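Local structure of CAIP (Helicobacter cinaedi, 5LBH) at residues His23-Asn28 against Gln94-Asp99; Glu46-Val51 against Ala98-Phe103; Asp14-Tyr19 against Ala71-Ala76. The protein binds iron and, as a Dps-like mini-ferritin, probably oxidises and stores it, and is an antigen that promotes macrophage differentiation into foam cells. One frame throughout, in Å; residues are numbered along the deposited sequence.

Contact 1: residues His23-Asn28 against Gln94-Asp99; sequences HNFHWN and QAVLAD. With FE (Fe (III) ion), chain V.
Phe25 and Ala95 make the principal contact between helix 4-28 and helix 89-116 here. The outer end of the phenyl ring meets the Ala95 methyl, with CZ of Phe25 3.5 Å and CE2 of Phe25 3.7 Å from CB of Ala95. The following residue, Val96, adds a looser touch, its CG2 4.3 Å from Phe25 CD2. Both partners lie oblique to the ring plane. The CB of Phe25 already points at helix 89-116, and with CG anti to the carbonyl carbon (chi1 -63°) the ring continues in that direction; the small Ala95 lets the ring tip come close to the opposing helix. No hydrogen bond joins the two segments, whose nearest CA atoms, those of Phe25 and Ala95, are 9.3 Å apart. Phe87 meets the Phe25 ring edge-to-face and Thr41 also packs on it, while Val96 leans on Leu140 of helix 120-144. The helices concerned belong to the four-helix bundle of the ferritin-like fold, and the next residue after Phe25 serves the intersubunit iron site of the Dps type. His26 has CG anti to the backbone N (chi1 175°), and its NE2 binds the iron(III) ion at 2.4 Å; a water lies 2.6 Å from the iron. Asp53 and Glu57 of a second subunit supply further ligands, so the site is shared between two chains. On the other imidazole nitrogen, His26 ND1 is hydrogen-bonded to Thr41, which fixes the rotation of the ring, and the Tyr45 ring meets the His26 imidazole edge-to-face. On the same turn of helix, Asn28 ND2 donates to Asn24 OD1 over 2.6 Å in a moderately bent bond (N-H...O 146°), and Asn24 ND2 reaches the carbonyl of Lys84.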
loop_
_atom_site.group_PDB
_atom_site.type_symbol
_atom_site.label_atom_id
_atom_site.label_comp_id
_atom_site.label_asym_id
_atom_site.label_seq_id
_atom_site.Cartn_x
_atom_site.Cartn_y
_atom_site.Cartn_z
ATOM N N HIS A 23 22.479 11.929 -19.240
ATOM C CA HIS A 23 22.041 10.752 -19.998
ATOM C C HIS A 23 23.234 10.092 -20.697
ATOM O O HIS A 23 23.348 8.862 -20.749
ATOM C CB HIS A 23 20.977 11.152 -21.025
ATOM C CG HIS A 23 19.580 11.186 -20.481
ATOM N ND1 HIS A 23 19.054 12.298 -19.853
ATOM C CD2 HIS A 23 18.576 10.275 -20.529
ATOM C CE1 HIS A 23 17.801 12.059 -19.506
ATOM N NE2 HIS A 23 17.487 10.842 -19.908
ATOM N N ASN A 24 24.155 10.905 -21.207
ATOM C CA ASN A 24 25.356 10.386 -21.842
ATOM C C ASN A 24 26.225 9.615 -20.841
ATOM O O ASN A 24 26.666 8.496 -21.128
ATOM C CB ASN A 24 26.084 11.564 -22.492
ATOM C CG ASN A 24 27.378 11.187 -23.147
ATOM O OD1 ASN A 24 27.677 10.021 -23.352
ATOM N ND2 ASN A 24 28.143 12.203 -23.535
ATOM N N PHE A 25 26.458 10.174 -19.646
ATOM C CA PHE A 25 27.140 9.400 -18.602
ATOM C C PHE A 25 26.382 8.114 -18.279
ATOM O O PHE A 25 26.982 7.048 -18.079
ATOM C CB PHE A 25 27.290 10.233 -17.326
ATOM C CG PHE A 25 28.133 11.462 -17.491
ATOM C CD1 PHE A 25 29.103 11.526 -18.478
ATOM C CD2 PHE A 25 27.960 12.550 -16.653
ATOM C CE1 PHE A 25 29.885 12.660 -18.629
ATOM C CE2 PHE A 25 28.740 13.684 -16.787
ATOM C CZ PHE A 25 29.707 13.742 -17.782
ATOM N N HIS A 26 25.056 8.210 -18.217
ATOM C CA HIS A 26 24.204 7.080 -17.880
ATOM C C HIS A 26 24.334 5.953 -18.901
ATOM O O HIS A 26 24.333 4.775 -18.535
ATOM C CB HIS A 26 22.770 7.593 -17.774
ATOM C CG HIS A 26 21.744 6.533 -17.556
ATOM N ND1 HIS A 26 21.633 5.824 -16.376
ATOM C CD2 HIS A 26 20.742 6.096 -18.355
ATOM C CE1 HIS A 26 20.619 4.984 -16.469
ATOM N NE2 HIS A 26 20.062 5.129 -17.657
ATOM N N TRP A 27 24.443 6.295 -20.187
ATOM C CA TRP A 27 24.481 5.302 -21.257
ATOM C C TRP A 27 25.875 4.705 -21.478
ATOM O O TRP A 27 25.987 3.544 -21.887
ATOM C CB TRP A 27 24.018 5.927 -22.570
ATOM C CG TRP A 27 22.624 6.429 -22.593
ATOM C CD1 TRP A 27 21.542 5.886 -21.963
ATOM C CD2 TRP A 27 22.140 7.569 -23.322
ATOM N NE1 TRP A 27 20.415 6.627 -22.240
ATOM C CE2 TRP A 27 20.752 7.663 -23.072
ATOM C CE3 TRP A 27 22.749 8.524 -24.146
ATOM C CZ2 TRP A 27 19.960 8.677 -23.610
ATOM C CZ3 TRP A 27 21.973 9.529 -24.683
ATOM C CH2 TRP A 27 20.585 9.602 -24.414
ATOM N N ASN A 28 26.940 5.485 -21.270
ATOM C CA ASN A 28 28.262 5.151 -21.794
ATOM C C ASN A 28 29.292 4.888 -20.700
ATOM O O ASN A 28 30.503 4.938 -20.977
ATOM C CB ASN A 28 28.758 6.264 -22.718
ATOM C CG ASN A 28 27.895 6.412 -23.965
ATOM O OD1 ASN A 28 27.500 5.425 -24.573
ATOM N ND2 ASN A 28 27.627 7.651 -24.368
ATOM N N GLN A 94 33.941 13.027 -11.289
ATOM C CA GLN A 94 34.484 14.380 -11.246
ATOM C C GLN A 94 33.882 15.299 -12.296
ATOM O O GLN A 94 33.832 16.514 -12.081
ATOM C CB GLN A 94 36.009 14.360 -11.372
ATOM C CG GLN A 94 36.521 13.601 -12.537
ATOM C CD GLN A 94 37.859 12.922 -12.249
ATOM O OE1 GLN A 94 38.468 13.126 -11.190
ATOM N NE2 GLN A 94 38.320 12.107 -13.199
ATOM N N ALA A 95 33.394 14.775 -13.414
ATOM C CA ALA A 95 32.549 15.612 -14.257
ATOM C C ALA A 95 31.376 16.163 -13.452
ATOM O O ALA A 95 31.083 17.362 -13.509
ATOM C CB ALA A 95 32.045 14.831 -15.467
ATOM N N VAL A 96 30.734 15.310 -12.649
ATOM C CA VAL A 96 29.550 15.723 -11.907
ATOM C C VAL A 96 29.934 16.672 -10.776
ATOM O O VAL A 96 29.229 17.647 -10.501
ATOM C CB VAL A 96 28.801 14.479 -11.382
ATOM C CG1 VAL A 96 27.837 14.847 -10.228
ATOM C CG2 VAL A 96 28.122 13.724 -12.513
ATOM N N LEU A 97 31.045 16.397 -10.091
ATOM C CA LEU A 97 31.487 17.291 -9.023
ATOM C C LEU A 97 31.759 18.691 -9.562
ATOM O O LEU A 97 31.300 19.682 -8.989
ATOM C CB LEU A 97 32.738 16.730 -8.334
ATOM C CG LEU A 97 33.426 17.566 -7.240
ATOM C CD1 LEU A 97 32.478 17.831 -6.058
ATOM C CD2 LEU A 97 34.721 16.932 -6.740
ATOM N N ALA A 98 32.437 18.790 -10.712
ATOM C CA ALA A 98 32.744 20.107 -11.263
ATOM C C ALA A 98 31.473 20.878 -11.600
ATOM O O ALA A 98 31.346 22.060 -11.259
ATOM C CB ALA A 98 33.625 19.975 -12.500
ATOM N N ASP A 99 30.502 20.221 -12.237
ATOM C CA ASP A 99 29.264 20.922 -12.563
ATOM C C ASP A 99 28.447 21.255 -11.320
ATOM O O ASP A 99 27.763 22.284 -11.302
ATOM C CB ASP A 99 28.428 20.120 -13.564
ATOM C CG ASP A 99 28.966 20.229 -14.993
ATOM O OD1 ASP A 99 29.807 21.109 -15.246
ATOM O OD2 ASP A 99 28.531 19.459 -15.868
HETATM FE FE FE V . 18.231 4.093 -18.832
HETATM O O HOH W 1 17.582 1.852 -17.730
#

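Contact 2: residues Glu46-Val51 against Ala98-Phe103; sequences EQFADV and ADYEYF
Phe48 drives one edge of its ring into the face of Phe103, an edge-to-face pair with ring centroids 4.8 Å apart and planes inclined at 53°. The leading atom is CE2 of Phe48, which stands 3.4 Å above the plane of the Phe103 ring and over its centre; its shortest separation there is 3.5 Å, to Phe103 CZ. The adjoining CZ of Phe48 follows more loosely, 4.0 Å from Phe103 CD2. The two side chains approach from opposite directions, one from helix 34-61 and the other from helix 89-116, and their rings bridge a backbone gap of 10.9 Å between the CA atoms of Phe48 and Phe103. Phe103 holds CG anti to the carbonyl carbon (chi1 -81°), which, with chi2 at -72°, turns the face of its ring to the edge of Phe48. A different corner of the Phe48 ring meets Tyr100. There CE1 of Phe48 lies 3.8 Å from CE1 of Tyr100, and the two side chains cross at a slant. Although the bond from the Tyr100 backbone to its CB does not aim at helix 34-61, the far part of the ring swings toward it. All the touching atoms are ring carbons: three buried aromatic rings, with no hydrogen bond between the segments, form part of the hydrophobic core of the four-helix bundle that defines ferritin-like proteins. The other two long helices complete the surroundings. Phe18 of helix 4-28 packs edge-to-face with Phe48, and helix 120-144 lays Leu133, Ala136 and Ile137 against Tyr100. Ile79, from the loop that follows helix 70-76, touches Phe103, leaving the cluster near the middle of the chain with all four long helices around it.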
loop_
_atom_site.group_PDB
_atom_site.type_symbol
_atom_site.label_atom_id
_atom_site.label_comp_id
_atom_site.label_asym_id
_atom_site.label_seq_id
_atom_site.Cartn_x
_atom_site.Cartn_y
_atom_site.Cartn_z
ATOM N N GLU A 46 16.868 12.821 -13.361
ATOM C CA GLU A 46 15.469 13.014 -12.988
ATOM C C GLU A 46 15.311 14.176 -12.017
ATOM O O GLU A 46 14.318 14.906 -12.088
ATOM C CB GLU A 46 14.893 11.730 -12.372
ATOM C CG GLU A 46 14.604 10.617 -13.394
ATOM C CD GLU A 46 14.295 9.240 -12.758
ATOM O OE1 GLU A 46 14.392 9.086 -11.513
ATOM O OE2 GLU A 46 13.990 8.292 -13.521
ATOM N N GLN A 47 16.314 14.419 -11.165
ATOM C CA GLN A 47 16.231 15.548 -10.249
ATOM C C GLN A 47 16.425 16.875 -10.976
ATOM O O GLN A 47 15.737 17.854 -10.660
ATOM C CB GLN A 47 17.286 15.412 -9.139
ATOM C CG GLN A 47 17.005 14.322 -8.119
ATOM C CD GLN A 47 15.894 14.712 -7.139
ATOM O OE1 GLN A 47 14.816 14.104 -7.128
ATOM N NE2 GLN A 47 16.157 15.722 -6.306
ATOM N N PHE A 48 17.281 16.905 -12.006
ATOM C CA PHE A 48 17.457 18.114 -12.796
ATOM C C PHE A 48 16.334 18.331 -13.797
ATOM O O PHE A 48 16.119 19.472 -14.210
ATOM C CB PHE A 48 18.827 18.113 -13.480
ATOM C CG PHE A 48 19.919 18.644 -12.591
ATOM C CD1 PHE A 48 20.558 17.815 -11.671
ATOM C CD2 PHE A 48 20.257 19.988 -12.626
ATOM C CE1 PHE A 48 21.539 18.314 -10.829
ATOM C CE2 PHE A 48 21.246 20.497 -11.794
ATOM C CZ PHE A 48 21.885 19.660 -10.894
ATOM N N ALA A 49 15.608 17.281 -14.190
ATOM C CA ALA A 49 14.338 17.517 -14.864
ATOM C C ALA A 49 13.395 18.302 -13.967
ATOM O O ALA A 49 12.618 19.128 -14.458
ATOM C CB ALA A 49 13.691 16.204 -15.294
ATOM N N ASP A 50 13.498 18.108 -12.644
ATOM C CA ASP A 50 12.594 18.792 -11.732
ATOM C C ASP A 50 12.976 20.244 -11.518
ATOM O O ASP A 50 12.102 21.113 -11.590
ATOM C CB ASP A 50 12.574 18.072 -10.390
ATOM C CG ASP A 50 11.682 16.846 -10.397
ATOM O OD1 ASP A 50 10.804 16.741 -11.288
ATOM O OD2 ASP A 50 11.856 15.994 -9.499
ATOM N N VAL A 51 14.274 20.542 -11.362
ATOM C CA VAL A 51 14.700 21.946 -11.308
ATOM C C VAL A 51 14.352 22.660 -12.609
ATOM O O VAL A 51 13.894 23.804 -12.593
ATOM C CB VAL A 51 16.203 22.091 -10.971
ATOM C CG1 VAL A 51 16.594 21.257 -9.824
ATOM C CG2 VAL A 51 17.084 21.850 -12.144
ATOM N N ALA A 98 32.437 18.790 -10.712
ATOM C CA ALA A 98 32.744 20.107 -11.263
ATOM C C ALA A 98 31.473 20.878 -11.600
ATOM O O ALA A 98 31.346 22.060 -11.259
ATOM C CB ALA A 98 33.625 19.975 -12.500
ATOM N N ASP A 99 30.502 20.221 -12.237
ATOM C CA ASP A 99 29.264 20.922 -12.563
ATOM C C ASP A 99 28.447 21.255 -11.320
ATOM O O ASP A 99 27.763 22.284 -11.302
ATOM C CB ASP A 99 28.428 20.120 -13.564
ATOM C CG ASP A 99 28.966 20.229 -14.993
ATOM O OD1 ASP A 99 29.807 21.109 -15.246
ATOM O OD2 ASP A 99 28.531 19.459 -15.868
ATOM N N TYR A 100 28.499 20.408 -10.285
ATOM C CA TYR A 100 27.799 20.700 -9.032
ATOM C C TYR A 100 28.344 21.958 -8.363
ATOM O O TYR A 100 27.592 22.715 -7.741
ATOM C CB TYR A 100 27.909 19.526 -8.065
ATOM C CG TYR A 100 26.878 18.471 -8.253
ATOM C CD1 TYR A 100 26.011 18.507 -9.331
ATOM C CD2 TYR A 100 26.725 17.474 -7.323
ATOM C CE1 TYR A 100 25.045 17.543 -9.497
ATOM C CE2 TYR A 100 25.764 16.506 -7.474
ATOM C CZ TYR A 100 24.928 16.545 -8.559
ATOM O OH TYR A 100 23.974 15.568 -8.707
ATOM N N GLU A 101 29.665 22.164 -8.430
ATOM C CA GLU A 101 30.260 23.370 -7.868
ATOM C C GLU A 101 29.773 24.592 -8.621
ATOM O O GLU A 101 29.606 25.672 -8.038
ATOM C CB GLU A 101 31.783 23.326 -7.996
ATOM C CG GLU A 101 32.393 22.020 -7.633
ATOM C CD GLU A 101 33.014 22.038 -6.291
ATOM O OE1 GLU A 101 32.403 22.664 -5.398
ATOM O OE2 GLU A 101 34.078 21.390 -6.128
ATOM N N TYR A 102 29.548 24.435 -9.921
ATOM C CA TYR A 102 28.993 25.513 -10.715
ATOM C C TYR A 102 27.557 25.810 -10.304
ATOM O O TYR A 102 27.204 26.962 -10.044
ATOM C CB TYR A 102 29.084 25.139 -12.185
ATOM C CG TYR A 102 28.347 26.076 -13.089
ATOM C CD1 TYR A 102 27.133 25.696 -13.662
ATOM C CD2 TYR A 102 28.841 27.342 -13.357
ATOM C CE1 TYR A 102 26.450 26.548 -14.501
ATOM C CE2 TYR A 102 28.168 28.195 -14.185
ATOM C CZ TYR A 102 26.969 27.799 -14.758
ATOM O OH TYR A 102 26.281 28.662 -15.592
ATOM N N PHE A 103 26.721 24.777 -10.199
ATOM C CA PHE A 103 25.345 24.986 -9.755
ATOM C C PHE A 103 25.302 25.547 -8.339
ATOM O O PHE A 103 24.429 26.361 -8.021
ATOM C CB PHE A 103 24.550 23.681 -9.848
ATOM C CG PHE A 103 24.032 23.363 -11.237
ATOM C CD1 PHE A 103 22.981 24.081 -11.794
ATOM C CD2 PHE A 103 24.593 22.328 -11.986
ATOM C CE1 PHE A 103 22.477 23.756 -13.071
ATOM C CE2 PHE A 103 24.115 22.007 -13.247
ATOM C CZ PHE A 103 23.064 22.728 -13.798
#

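Contact 3: residues Asp14-Tyr19 against Ala71-Ala76; sequences DASVFY and ADMLKA
Ser16 and Met73 meet side by side, with OG of Ser16 3.6 Å from SD of Met73 and 3.7 Å from CB of Met73. The serine hydroxyl has its polar partner within its own helix, the carbonyl of Ala13, and its approach to the thioether is a van der Waals contact, no hydrogen bond joining the two segments. With OG between the backbone N and the carbonyl carbon (chi1 70°), the hydroxyl turns back along the helix toward that carbonyl. Met73 starts with CG anti to its carbonyl carbon (chi1 -53°) and is extended beyond, a straight arm that brings SD alongside Ser16, 4.0 Å from its CB. The short helix 70-76 lies in the long connection between the second and third helices of the bundle, a feature of Dps-type mini-ferritins, and here it packs on the outside of helix 4-28 at a subunit interface. Its second touch is lighter: Val17 CG2 and Leu74 CD2 stand 4.4 Å apart. The Leu74 backbone-to-CB bond leads away from helix 4-28, but the end of its side chain comes back, bringing the CD2 methyl near Val17. Phe52 of the same chain flanks both Ser16 and Met73. A second subunit contributes Val20 against Met73, Leu70 against Val17 and its own Leu74 against Leu74. Beside these contacts, buried Asp14 is gripped at both carboxylate oxygens: OD1 by the backbone N of Lys78 and of Ile79, OD2 by the Tyr102 hydroxyl and Gln10 NE2, tying helix 4-28 to the chain just past helix 70-76.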
loop_
_atom_site.group_PDB
_atom_site.type_symbol
_atom_site.label_atom_id
_atom_site.label_comp_id
_atom_site.label_asym_id
_atom_site.label_seq_id
_atom_site.Cartn_x
_atom_site.Cartn_y
_atom_site.Cartn_z
ATOM N N ASP A 14 21.232 25.865 -18.082
ATOM C CA ASP A 14 22.267 24.913 -17.706
ATOM C C ASP A 14 21.665 23.590 -17.249
ATOM O O ASP A 14 22.288 22.537 -17.451
ATOM C CB ASP A 14 23.172 25.511 -16.629
ATOM C CG ASP A 14 24.006 26.687 -17.146
ATOM O OD1 ASP A 14 24.633 26.603 -18.238
ATOM O OD2 ASP A 14 24.028 27.713 -16.441
ATOM N N ALA A 15 20.472 23.616 -16.623
ATOM C CA ALA A 15 19.812 22.359 -16.253
ATOM C C ALA A 15 19.495 21.524 -17.487
ATOM O O ALA A 15 19.692 20.303 -17.482
ATOM C CB ALA A 15 18.537 22.600 -15.446
ATOM N N SER A 16 18.992 22.155 -18.554
ATOM C CA SER A 16 18.627 21.360 -19.725
ATOM C C SER A 16 19.858 20.761 -20.394
ATOM O O SER A 16 19.793 19.643 -20.907
ATOM C CB SER A 16 17.798 22.175 -20.733
ATOM O OG SER A 16 18.544 23.174 -21.394
ATOM N N VAL A 17 20.987 21.472 -20.386
ATOM C CA VAL A 17 22.211 20.910 -20.953
ATOM C C VAL A 17 22.759 19.805 -20.059
ATOM O O VAL A 17 23.165 18.747 -20.540
ATOM C CB VAL A 17 23.241 22.026 -21.201
ATOM C CG1 VAL A 17 24.600 21.442 -21.595
ATOM C CG2 VAL A 17 22.711 22.981 -22.288
ATOM N N PHE A 18 22.760 20.022 -18.741
ATOM C CA PHE A 18 23.237 19.000 -17.812
ATOM C C PHE A 18 22.360 17.758 -17.885
ATOM O O PHE A 18 22.856 16.620 -17.807
ATOM C CB PHE A 18 23.248 19.567 -16.393
ATOM C CG PHE A 18 23.970 18.708 -15.405
ATOM C CD1 PHE A 18 23.303 18.142 -14.325
ATOM C CD2 PHE A 18 25.331 18.467 -15.548
ATOM C CE1 PHE A 18 23.985 17.343 -13.409
ATOM C CE2 PHE A 18 26.013 17.667 -14.636
ATOM C CZ PHE A 18 25.343 17.104 -13.565
ATOM N N TYR A 19 21.050 17.963 -18.060
ATOM C CA TYR A 19 20.123 16.851 -18.200
ATOM C C TYR A 19 20.568 15.891 -19.302
ATOM O O TYR A 19 20.597 14.668 -19.104
ATOM C CB TYR A 19 18.728 17.414 -18.472
ATOM C CG TYR A 19 17.653 16.404 -18.745
ATOM C CD1 TYR A 19 17.175 16.215 -20.034
ATOM C CD2 TYR A 19 17.070 15.669 -17.705
ATOM C CE1 TYR A 19 16.186 15.318 -20.293
ATOM C CE2 TYR A 19 16.063 14.750 -17.960
ATOM C CZ TYR A 19 15.632 14.579 -19.259
ATOM O OH TYR A 19 14.638 13.684 -19.552
ATOM N N ALA A 71 17.139 25.912 -28.885
ATOM C CA ALA A 71 18.061 26.843 -29.532
ATOM C C ALA A 71 18.449 27.965 -28.580
ATOM O O ALA A 71 19.632 28.288 -28.450
ATOM C CB ALA A 71 17.453 27.409 -30.813
ATOM N N ASP A 72 17.474 28.538 -27.863
ATOM C CA ASP A 72 17.792 29.602 -26.908
ATOM C C ASP A 72 18.548 29.081 -25.696
ATOM O O ASP A 72 19.460 29.757 -25.204
ATOM C CB ASP A 72 16.517 30.297 -26.443
ATOM C CG ASP A 72 15.908 31.147 -27.513
ATOM O OD1 ASP A 72 16.606 31.425 -28.520
ATOM O OD2 ASP A 72 14.717 31.482 -27.368
ATOM N N MET A 73 18.204 27.873 -25.214
ATOM C CA MET A 73 18.855 27.340 -24.019
ATOM C C MET A 73 20.304 26.984 -24.299
ATOM O O MET A 73 21.170 27.156 -23.436
ATOM C CB MET A 73 18.107 26.113 -23.517
ATOM C CG MET A 73 16.656 26.391 -23.314
ATOM S SD MET A 73 15.733 24.967 -22.763
ATOM C CE MET A 73 14.082 25.667 -22.781
ATOM N N LEU A 74 20.584 26.491 -25.504
ATOM C CA LEU A 74 21.959 26.182 -25.872
ATOM C C LEU A 74 22.816 27.436 -25.895
ATOM O O LEU A 74 23.978 27.409 -25.474
ATOM C CB LEU A 74 21.988 25.486 -27.227
ATOM C CG LEU A 74 22.026 23.974 -27.182
ATOM C CD1 LEU A 74 21.919 23.420 -28.582
ATOM C CD2 LEU A 74 23.360 23.592 -26.563
ATOM N N LYS A 75 22.265 28.552 -26.358
ATOM C CA LYS A 75 23.100 29.740 -26.421
ATOM C C LYS A 75 23.278 30.379 -25.042
ATOM O O LYS A 75 24.324 30.985 -24.782
ATOM C CB LYS A 75 22.544 30.710 -27.472
ATOM C CG LYS A 75 22.926 30.291 -28.888
ATOM C CD LYS A 75 22.236 29.035 -29.349
ATOM C CE LYS A 75 22.833 28.341 -30.484
ATOM N NZ LYS A 75 24.089 27.718 -30.250
ATOM N N ALA A 76 22.327 30.188 -24.120
ATOM C CA ALA A 76 22.485 30.731 -22.770
ATOM C C ALA A 76 23.329 29.843 -21.862
ATOM O O ALA A 76 23.930 30.347 -20.903
ATOM C CB ALA A 76 21.126 30.972 -22.124
#

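All three contacts are buried, but at different depths. The centre of contact 2 lies about 2 Å from the centre of the chain, those of contacts 1 and 3 about 11 and 10 Å. Contact 2 is purely aromatic; contacts 1 and 3 are bordered by a second subunit far more than it is. Helix 89-116 serves contacts 1 and 2; helix 4-28 serves contacts 1 and 3. Contact 1 pairs a single phenyl ring with small aliphatic groups beside an iron site, and contact 3 sets a serine hydroxyl against a thioether, with branched aliphatic chains, near a second subunit. Val51 on Ala15 and Asp99 on Phe18 link contacts 2 and 3.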